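Long-range contacts in HD-GYP domain-containing protein (Bdellovibrio bacteriovorus, PDB 3TM8), which binds two iron ions in its HD domain and is probably related in function to the HD-GYP class of cyclic-di-GMP phosphodiesterases: residues H209-L214 with L226-K231; Q216-M221 with T292-P297. One frame throughout, in Å; residues are numbered along the deposited sequence.

How the interactions relate
Both interactions fasten the loop between helices 190-202 and 223-240 of the HD domain, near the two-iron site. Interaction 1 joins the earlier part of this loop to helix 223-240 itself and is partly buried; its chemistry is apolar, leucines and a proline against Leu228 and Trp229. Interaction 2 ties the later part, residues 216-221, to residues 292-297, in the last part of helix 276-293 and just beyond, at the surface, through a carboxylate, a backbone N-H and a water. Their segments alternate along the chain, and the two contacts touch directly: Trp229 CZ2 lies 3.5 Å from Leu218 CD1, and Phe293 packs on Leu214. Arg289 is common to both, reaching Leu214, Gln216, Glu294 and the bound phosphate.

Interaction 1: residues H209-L214 with L226-K231; sequences HSPLNL and LALWKK. With PO4 (phosphate ion), chain C.
Leu212 drives its CD2 methyl against Trp229 where the loop 209-214 folds back on helix 223-240 of the HD domain, a helical metal-binding fold. This is the tight part of the contact. Leu212 CD2 lies 3.7 Å from Trp229 CB and reaches the edge of the indole near CD1, staying in the ring plane and not above a face. Its CG is anti to the backbone N (chi1 180°), which carries the branched end of the side chain across to the helix. Further along the same indole edge, Leu214 CD2 approaches Trp229 CD1 at 4.2 Å, a looser touch.

Toward the solvent the packing rests on one methyl of Leu228. Leu228 CD2 sits 3.8 Å from Pro211 CG and 4.0 Å from Leu212 CB, bridging the exposed proline ring and the base of the buried leucine. Ser210 borders this patch, but its hydroxyl is turned to its own chain: OG accepts from Leu212 N at 3.1 Å, an ST turn that closes the backbone on itself just before the Leu212 side chain. No hydrogen bond joins the two segments.

The buried indole also borders the metal site. It meets the ring of His232, a ligand of one iron, edge to face, and its side chain touches Glu258, another ligand of that iron. A phosphate ion, probably from the crystallisation liquor, is bound here with help from Arg289, His207 and Asn285. Trp229 NE1 donates to phosphate O1 at 3.0 Å in a nearly straight bond, with an N-H...O angle of 176°.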
ATOM      1  N   HIS A 209       3.732  13.265   3.613  1.00  9.27           N
ATOM      2  CA  HIS A 209       3.552  14.686   3.933  1.00 11.59           C
ATOM      3  C   HIS A 209       4.147  15.650   2.911  1.00 13.03           C
ATOM      4  O   HIS A 209       4.546  16.765   3.247  1.00 16.78           O
ATOM      5  CB  HIS A 209       3.989  14.991   5.365  1.00 12.53           C
ATOM      6  CG  HIS A 209       2.960  14.608   6.380  1.00 11.92           C
ATOM      7  ND1 HIS A 209       2.727  15.338   7.523  1.00 12.66           N
ATOM      8  CD2 HIS A 209       2.071  13.586   6.399  1.00 13.77           C
ATOM      9  CE1 HIS A 209       1.759  14.769   8.219  1.00 14.24           C
ATOM     10  NE2 HIS A 209       1.341  13.705   7.558  1.00 15.41           N
ATOM     11  N   SER A 210       4.170  15.218   1.653  1.00 12.31           N
ATOM     12  CA  SER A 210       4.537  16.087   0.547  1.00 12.38           C
ATOM     13  C   SER A 210       3.340  16.945   0.133  1.00 11.92           C
ATOM     14  O   SER A 210       2.197  16.496   0.222  1.00 13.26           O
ATOM     15  CB  SER A 210       4.988  15.236  -0.638  1.00 12.81           C
ATOM     16  OG  SER A 210       5.105  16.032  -1.799  1.00 13.06           O
ATOM     17  N   PRO A 211       3.597  18.177  -0.344  1.00 11.66           N
ATOM     18  CA  PRO A 211       2.491  19.025  -0.799  1.00 13.16           C
ATOM     19  C   PRO A 211       2.032  18.644  -2.199  1.00 13.86           C
ATOM     20  O   PRO A 211       1.054  19.192  -2.697  1.00 16.32           O
ATOM     21  CB  PRO A 211       3.107  20.427  -0.817  1.00 13.04           C
ATOM     22  CG  PRO A 211       4.559  20.186  -1.055  1.00 12.16           C
ATOM     23  CD  PRO A 211       4.886  18.889  -0.350  1.00 11.98           C
ATOM     24  N   LEU A 212       2.734  17.710  -2.830  1.00 11.40           N
ATOM     25  CA  LEU A 212       2.396  17.313  -4.184  1.00 12.01           C
ATOM     26  C   LEU A 212       1.063  16.579  -4.245  1.00 11.48           C
ATOM     27  O   LEU A 212       0.817  15.665  -3.461  1.00 12.41           O
ATOM     28  CB  LEU A 212       3.496  16.408  -4.746  1.00 11.79           C
ATOM     29  CG  LEU A 212       3.324  15.879  -6.172  1.00 12.15           C
ATOM     30  CD1 LEU A 212       3.300  17.011  -7.195  1.00 13.94           C
ATOM     31  CD2 LEU A 212       4.444  14.905  -6.487  1.00 13.05           C
ATOM     32  N   ASN A 213       0.216  16.962  -5.193  1.00 11.08           N
ATOM     33  CA  ASN A 213      -0.973  16.178  -5.515  1.00 11.74           C
ATOM     34  C   ASN A 213      -0.583  15.059  -6.474  1.00  9.53           C
ATOM     35  O   ASN A 213      -0.266  15.317  -7.631  1.00 10.29           O
ATOM     36  CB  ASN A 213      -2.048  17.065  -6.151  1.00 14.58           C
ATOM     37  CG  ASN A 213      -3.278  16.283  -6.589  1.00 16.14           C
ATOM     38  OD1 ASN A 213      -3.445  15.113  -6.252  1.00 15.54           O
ATOM     39  ND2 ASN A 213      -4.161  16.944  -7.335  1.00 19.30           N
ATOM     40  N   LEU A 214      -0.590  13.823  -5.981  1.00  9.41           N
ATOM     41  CA  LEU A 214      -0.155  12.689  -6.792  1.00  9.24           C
ATOM     42  C   LEU A 214      -1.181  12.297  -7.837  1.00  9.29           C
ATOM     43  O   LEU A 214      -0.863  11.626  -8.813  1.00  9.29           O
ATOM     44  CB  LEU A 214       0.132  11.473  -5.915  1.00 10.70           C
ATOM     45  CG  LEU A 214       1.322  11.617  -4.975  1.00 13.01           C
ATOM     46  CD1 LEU A 214       1.462  10.366  -4.138  1.00 14.18           C
ATOM     47  CD2 LEU A 214       2.595  11.893  -5.760  1.00 15.03           C
ATOM     48  N   LEU A 226       6.604  18.505 -11.160  1.00 10.10           N
ATOM     49  CA  LEU A 226       7.416  17.407 -11.666  1.00 10.31           C
ATOM     50  C   LEU A 226       8.773  17.372 -10.983  1.00 10.53           C
ATOM     51  O   LEU A 226       9.292  16.303 -10.651  1.00 10.43           O
ATOM     52  CB  LEU A 226       7.602  17.514 -13.175  1.00 12.19           C
ATOM     53  CG  LEU A 226       8.390  16.370 -13.816  1.00 14.33           C
ATOM     54  CD1 LEU A 226       7.676  15.041 -13.614  1.00 14.61           C
ATOM     55  CD2 LEU A 226       8.614  16.655 -15.295  1.00 15.85           C
ATOM     56  N   ALA A 227       9.356  18.547 -10.777  1.00 12.64           N
ATOM     57  CA  ALA A 227      10.650  18.638 -10.121  1.00 13.49           C
ATOM     58  C   ALA A 227      10.551  18.085  -8.704  1.00 13.76           C
ATOM     59  O   ALA A 227      11.436  17.363  -8.243  1.00 14.75           O
ATOM     60  CB  ALA A 227      11.137  20.082 -10.106  1.00 15.60           C
ATOM     61  N   LEU A 228       9.473  18.429  -8.011  1.00 13.85           N
ATOM     62  CA  LEU A 228       9.257  17.924  -6.661  1.00 13.75           C
ATOM     63  C   LEU A 228       9.102  16.403  -6.702  1.00 11.80           C
ATOM     64  O   LEU A 228       9.733  15.685  -5.938  1.00 12.54           O
ATOM     65  CB  LEU A 228       8.025  18.580  -6.037  1.00 15.53           C
ATOM     66  CG  LEU A 228       7.680  18.201  -4.596  1.00 17.75           C
ATOM     67  CD1 LEU A 228       8.864  18.432  -3.664  1.00 18.96           C
ATOM     68  CD2 LEU A 228       6.461  18.988  -4.138  1.00 18.60           C
ATOM     69  N   TRP A 229       8.273  15.918  -7.618  1.00  9.39           N
ATOM     70  CA  TRP A 229       8.071  14.484  -7.778  1.00  8.61           C
ATOM     71  C   TRP A 229       9.396  13.724  -7.982  1.00  8.98           C
ATOM     72  O   TRP A 229       9.620  12.677  -7.367  1.00  9.04           O
ATOM     73  CB  TRP A 229       7.094  14.222  -8.936  1.00  8.33           C
ATOM     74  CG  TRP A 229       6.778  12.775  -9.125  1.00  7.93           C
ATOM     75  CD1 TRP A 229       5.738  12.077  -8.568  1.00  8.53           C
ATOM     76  CD2 TRP A 229       7.508  11.839  -9.922  1.00  8.61           C
ATOM     77  NE1 TRP A 229       5.776  10.771  -8.977  1.00  8.35           N
ATOM     78  CE2 TRP A 229       6.856  10.592  -9.802  1.00  8.64           C
ATOM     79  CE3 TRP A 229       8.653  11.931 -10.719  1.00 10.74           C
ATOM     80  CZ2 TRP A 229       7.309   9.450 -10.458  1.00  9.58           C
ATOM     81  CZ3 TRP A 229       9.101  10.797 -11.370  1.00 11.06           C
ATOM     82  CH2 TRP A 229       8.432   9.570 -11.234  1.00 10.55           C
ATOM     83  N   LYS A 230      10.289  14.258  -8.811  1.00  9.27           N
ATOM     84  CA  LYS A 230      11.535  13.547  -9.094  1.00 10.40           C
ATOM     85  C   LYS A 230      12.414  13.331  -7.863  1.00 10.24           C
ATOM     86  O   LYS A 230      13.250  12.430  -7.850  1.00 11.28           O
ATOM     87  CB  LYS A 230      12.336  14.244 -10.197  1.00 11.84           C
ATOM     88  CG  LYS A 230      11.728  14.073 -11.581  1.00 13.41           C
ATOM     89  CD  LYS A 230      12.546  14.788 -12.647  1.00 16.46           C
ATOM     90  CE  LYS A 230      11.895  14.654 -14.014  1.00 18.35           C
ATOM     91  NZ  LYS A 230      12.584  15.483 -15.038  1.00 21.65           N
ATOM     92  N   LYS A 231      12.240  14.165  -6.843  1.00 10.19           N
ATOM     93  CA  LYS A 231      13.042  14.048  -5.624  1.00 11.57           C
ATOM     94  C   LYS A 231      12.644  12.889  -4.702  1.00  9.28           C
ATOM     95  O   LYS A 231      13.434  12.477  -3.849  1.00 10.92           O
ATOM     96  CB  LYS A 231      12.987  15.353  -4.829  1.00 14.79           C
ATOM     97  CG  LYS A 231      13.568  16.558  -5.562  1.00 19.37           C
ATOM     98  CD  LYS A 231      13.423  17.830  -4.733  1.00 23.46           C
ATOM     99  CE  LYS A 231      14.278  18.973  -5.273  1.00 26.04           C
ATOM    100  NZ  LYS A 231      13.910  19.381  -6.659  1.00 27.42           N
TER
HETATM  101  P   PO4 C 901       4.506   7.491  -7.897  1.00  7.47           P
HETATM  102  O1  PO4 C 901       3.702   8.716  -8.250  1.00 11.70           O
HETATM  103  O2  PO4 C 901       3.638   6.359  -7.402  1.00  7.43           O
HETATM  104  O3  PO4 C 901       5.188   6.914  -9.160  1.00 10.37           O
HETATM  105  O4  PO4 C 901       5.621   7.863  -6.944  1.00  5.47           O

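Interaction 2: residues Q216-M221 with T292-P297; sequences QPLDSM and TFEGVP
The chain at Pro217 passes closest to Glu294, their CA atoms 5.0 Å apart, where the 3-10 turn 218-220 begins beside residues 292-297. At this joint within the HD domain, the side chain of Glu294 does most of the work. Its CG is anti to its own carbonyl carbon (chi1 -54°) and the chain runs extended from there, laying the carboxylate alongside the backbone of Pro217. Glu294 CD comes within 3.4 Å of Pro217 CA, while OE1 rests 3.7 Å from Pro217 CB at the proline ring.

The other oxygen takes the one direct hydrogen bond of the contact: Leu218 N donates to Glu294 OE2 at 3.2 Å. The bond is fairly straight, 167° at the hydrogen, yet the donor stands well above the carboxylate plane, 63° out of it. A water adds a second link, accepting from Asp219 N at 3.0 Å and donating to Glu294 OE1 at 3.0 Å. The carboxylate thus connects to two successive N-H groups at the start of the turn, one directly and one through water. Within the turn, Ser220 N bonds to Pro217 O.

Arg289, five residues earlier, on helix 276-293, forms a salt bridge with Glu294 OE2 and also bonds to Gln216 O. With the arginine and Leu218 N sharing OE2, the negative charge of Glu294 is probably stabilised, and the loop is tied to residues 292-297 by the carboxylate and to helix 276-293 by the arginine's own bond to Gln216 O, at a largely polar, partly water-mediated surface joint.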
ATOM      1  N   GLN A 216      -2.540  13.190 -10.483  1.00 10.09           N
ATOM      2  CA  GLN A 216      -2.494  13.888 -11.761  1.00 11.35           C
ATOM      3  C   GLN A 216      -1.443  13.194 -12.629  1.00 11.61           C
ATOM      4  O   GLN A 216      -0.527  12.560 -12.103  1.00 11.31           O
ATOM      5  CB  GLN A 216      -2.149  15.362 -11.559  1.00 13.46           C
ATOM      6  CG  GLN A 216      -0.781  15.599 -10.954  1.00 14.91           C
ATOM      7  CD  GLN A 216      -0.488  17.074 -10.719  1.00 15.14           C
ATOM      8  OE1 GLN A 216      -0.679  17.908 -11.605  1.00 16.74           O
ATOM      9  NE2 GLN A 216      -0.009  17.398  -9.526  1.00 15.09           N
ATOM     10  N   PRO A 217      -1.579  13.290 -13.959  1.00 11.39           N
ATOM     11  CA  PRO A 217      -0.580  12.651 -14.826  1.00 10.52           C
ATOM     12  C   PRO A 217       0.783  13.334 -14.735  1.00 10.32           C
ATOM     13  O   PRO A 217       0.845  14.568 -14.747  1.00 10.75           O
ATOM     14  CB  PRO A 217      -1.173  12.813 -16.233  1.00 12.36           C
ATOM     15  CG  PRO A 217      -2.642  13.046 -16.005  1.00 13.06           C
ATOM     16  CD  PRO A 217      -2.713  13.832 -14.727  1.00 12.61           C
ATOM     17  N   LEU A 218       1.856  12.547 -14.641  1.00 11.66           N
ATOM     18  CA  LEU A 218       3.209  13.105 -14.576  1.00 13.82           C
ATOM     19  C   LEU A 218       3.502  14.036 -15.746  1.00 13.28           C
ATOM     20  O   LEU A 218       4.125  15.081 -15.575  1.00 13.48           O
ATOM     21  CB  LEU A 218       4.274  12.003 -14.535  1.00 14.93           C
ATOM     22  CG  LEU A 218       4.252  11.097 -13.307  1.00 14.78           C
ATOM     23  CD1 LEU A 218       5.393  10.091 -13.372  1.00 15.27           C
ATOM     24  CD2 LEU A 218       4.318  11.905 -12.018  1.00 15.66           C
ATOM     25  N   ASP A 219       3.046  13.660 -16.936  1.00 14.83           N
ATOM     26  CA  ASP A 219       3.396  14.409 -18.138  1.00 17.43           C
ATOM     27  C   ASP A 219       2.602  15.698 -18.340  1.00 18.18           C
ATOM     28  O   ASP A 219       2.845  16.436 -19.293  1.00 21.23           O
ATOM     29  CB  ASP A 219       3.332  13.512 -19.379  1.00 20.44           C
ATOM     30  CG  ASP A 219       4.459  12.496 -19.409  1.00 26.05           C
ATOM     31  OD1 ASP A 219       5.547  12.812 -18.882  1.00 27.72           O
ATOM     32  OD2 ASP A 219       4.261  11.387 -19.949  1.00 28.86           O
ATOM     33  N   SER A 220       1.661  15.975 -17.447  1.00 15.28           N
ATOM     34  CA  SER A 220       0.968  17.260 -17.472  1.00 17.41           C
ATOM     35  C   SER A 220       1.143  18.044 -16.166  1.00 16.50           C
ATOM     36  O   SER A 220       0.555  19.107 -15.990  1.00 18.07           O
ATOM     37  CB  SER A 220      -0.510  17.095 -17.847  1.00 19.54           C
ATOM     38  OG  SER A 220      -1.116  16.039 -17.131  1.00 20.87           O
ATOM     39  N   MET A 221       1.968  17.531 -15.258  1.00 14.64           N
ATOM     40  CA  MET A 221       2.331  18.288 -14.067  1.00 14.55           C
ATOM     41  C   MET A 221       3.049  19.572 -14.438  1.00 15.84           C
ATOM     42  O   MET A 221       3.782  19.618 -15.425  1.00 16.35           O
ATOM     43  CB  MET A 221       3.264  17.477 -13.174  1.00 13.13           C
ATOM     44  CG  MET A 221       2.563  16.499 -12.272  1.00 12.59           C
ATOM     45  SD  MET A 221       3.744  15.618 -11.234  1.00 12.30           S
ATOM     46  CE  MET A 221       2.627  14.544 -10.335  1.00 13.38           C
ATOM     47  N   THR A 292      -4.510   4.240 -10.969  1.00  8.58           N
ATOM     48  CA  THR A 292      -5.012   4.943  -9.789  1.00  9.49           C
ATOM     49  C   THR A 292      -4.796   6.459  -9.815  1.00  8.83           C
ATOM     50  O   THR A 292      -5.690   7.213  -9.431  1.00  9.79           O
ATOM     51  CB  THR A 292      -4.418   4.330  -8.514  1.00 10.05           C
ATOM     52  OG1 THR A 292      -4.924   2.995  -8.375  1.00 10.94           O
ATOM     53  CG2 THR A 292      -4.802   5.142  -7.274  1.00 10.19           C
ATOM     54  N   PHE A 293      -3.631   6.912 -10.274  1.00  8.93           N
ATOM     55  CA  PHE A 293      -3.319   8.343 -10.246  1.00  9.82           C
ATOM     56  C   PHE A 293      -3.589   9.055 -11.573  1.00 11.11           C
ATOM     57  O   PHE A 293      -3.664  10.276 -11.593  1.00 12.79           O
ATOM     58  CB  PHE A 293      -1.856   8.598  -9.853  1.00  9.76           C
ATOM     59  CG  PHE A 293      -1.489   8.152  -8.464  1.00  9.30           C
ATOM     60  CD1 PHE A 293      -2.322   8.397  -7.379  1.00  9.65           C
ATOM     61  CD2 PHE A 293      -0.270   7.527  -8.244  1.00  9.82           C
ATOM     62  CE1 PHE A 293      -1.956   7.991  -6.095  1.00  9.76           C
ATOM     63  CE2 PHE A 293       0.106   7.123  -6.969  1.00 10.18           C
ATOM     64  CZ  PHE A 293      -0.737   7.355  -5.894  1.00 10.38           C
ATOM     65  N   GLU A 294      -3.715   8.315 -12.673  1.00 11.20           N
ATOM     66  CA  GLU A 294      -3.848   8.958 -13.983  1.00 12.25           C
ATOM     67  C   GLU A 294      -5.137   8.582 -14.718  1.00 14.31           C
ATOM     68  O   GLU A 294      -5.372   9.033 -15.837  1.00 16.58           O
ATOM     69  CB  GLU A 294      -2.596   8.698 -14.847  1.00 11.99           C
ATOM     70  CG  GLU A 294      -1.303   9.107 -14.126  1.00 12.10           C
ATOM     71  CD  GLU A 294      -0.085   9.272 -15.028  1.00 12.74           C
ATOM     72  OE1 GLU A 294      -0.222   9.194 -16.267  1.00 15.27           O
ATOM     73  OE2 GLU A 294       1.018   9.513 -14.481  1.00 12.49           O
ATOM     74  N   GLY A 295      -5.980   7.780 -14.076  1.00 14.68           N
ATOM     75  CA  GLY A 295      -7.287   7.448 -14.623  1.00 16.40           C
ATOM     76  C   GLY A 295      -7.279   6.587 -15.878  1.00 15.09           C
ATOM     77  O   GLY A 295      -8.255   6.559 -16.626  1.00 17.72           O
ATOM     78  N   VAL A 296      -6.191   5.863 -16.107  1.00 13.79           N
ATOM     79  CA  VAL A 296      -6.108   4.997 -17.277  1.00 12.81           C
ATOM     80  C   VAL A 296      -6.872   3.697 -17.023  1.00 13.69           C
ATOM     81  O   VAL A 296      -6.653   3.043 -16.007  1.00 14.82           O
ATOM     82  CB  VAL A 296      -4.642   4.672 -17.615  1.00 12.98           C
ATOM     83  CG1 VAL A 296      -4.559   3.689 -18.782  1.00 13.31           C
ATOM     84  CG2 VAL A 296      -3.866   5.952 -17.910  1.00 13.57           C
ATOM     85  N   PRO A 297      -7.777   3.314 -17.942  1.00 13.80           N
ATOM     86  CA  PRO A 297      -8.464   2.034 -17.746  1.00 15.04           C
ATOM     87  C   PRO A 297      -7.447   0.892 -17.675  1.00 14.31           C
ATOM     88  O   PRO A 297      -6.451   0.893 -18.408  1.00 14.22           O
ATOM     89  CB  PRO A 297      -9.339   1.906 -18.997  1.00 16.39           C
ATOM     90  CG  PRO A 297      -9.522   3.319 -19.478  1.00 16.47           C
ATOM     91  CD  PRO A 297      -8.226   4.006 -19.161  1.00 14.84           C
TER
HETATM   92  O   HOH W   1       1.718  11.102 -17.581  1.00 16.39           O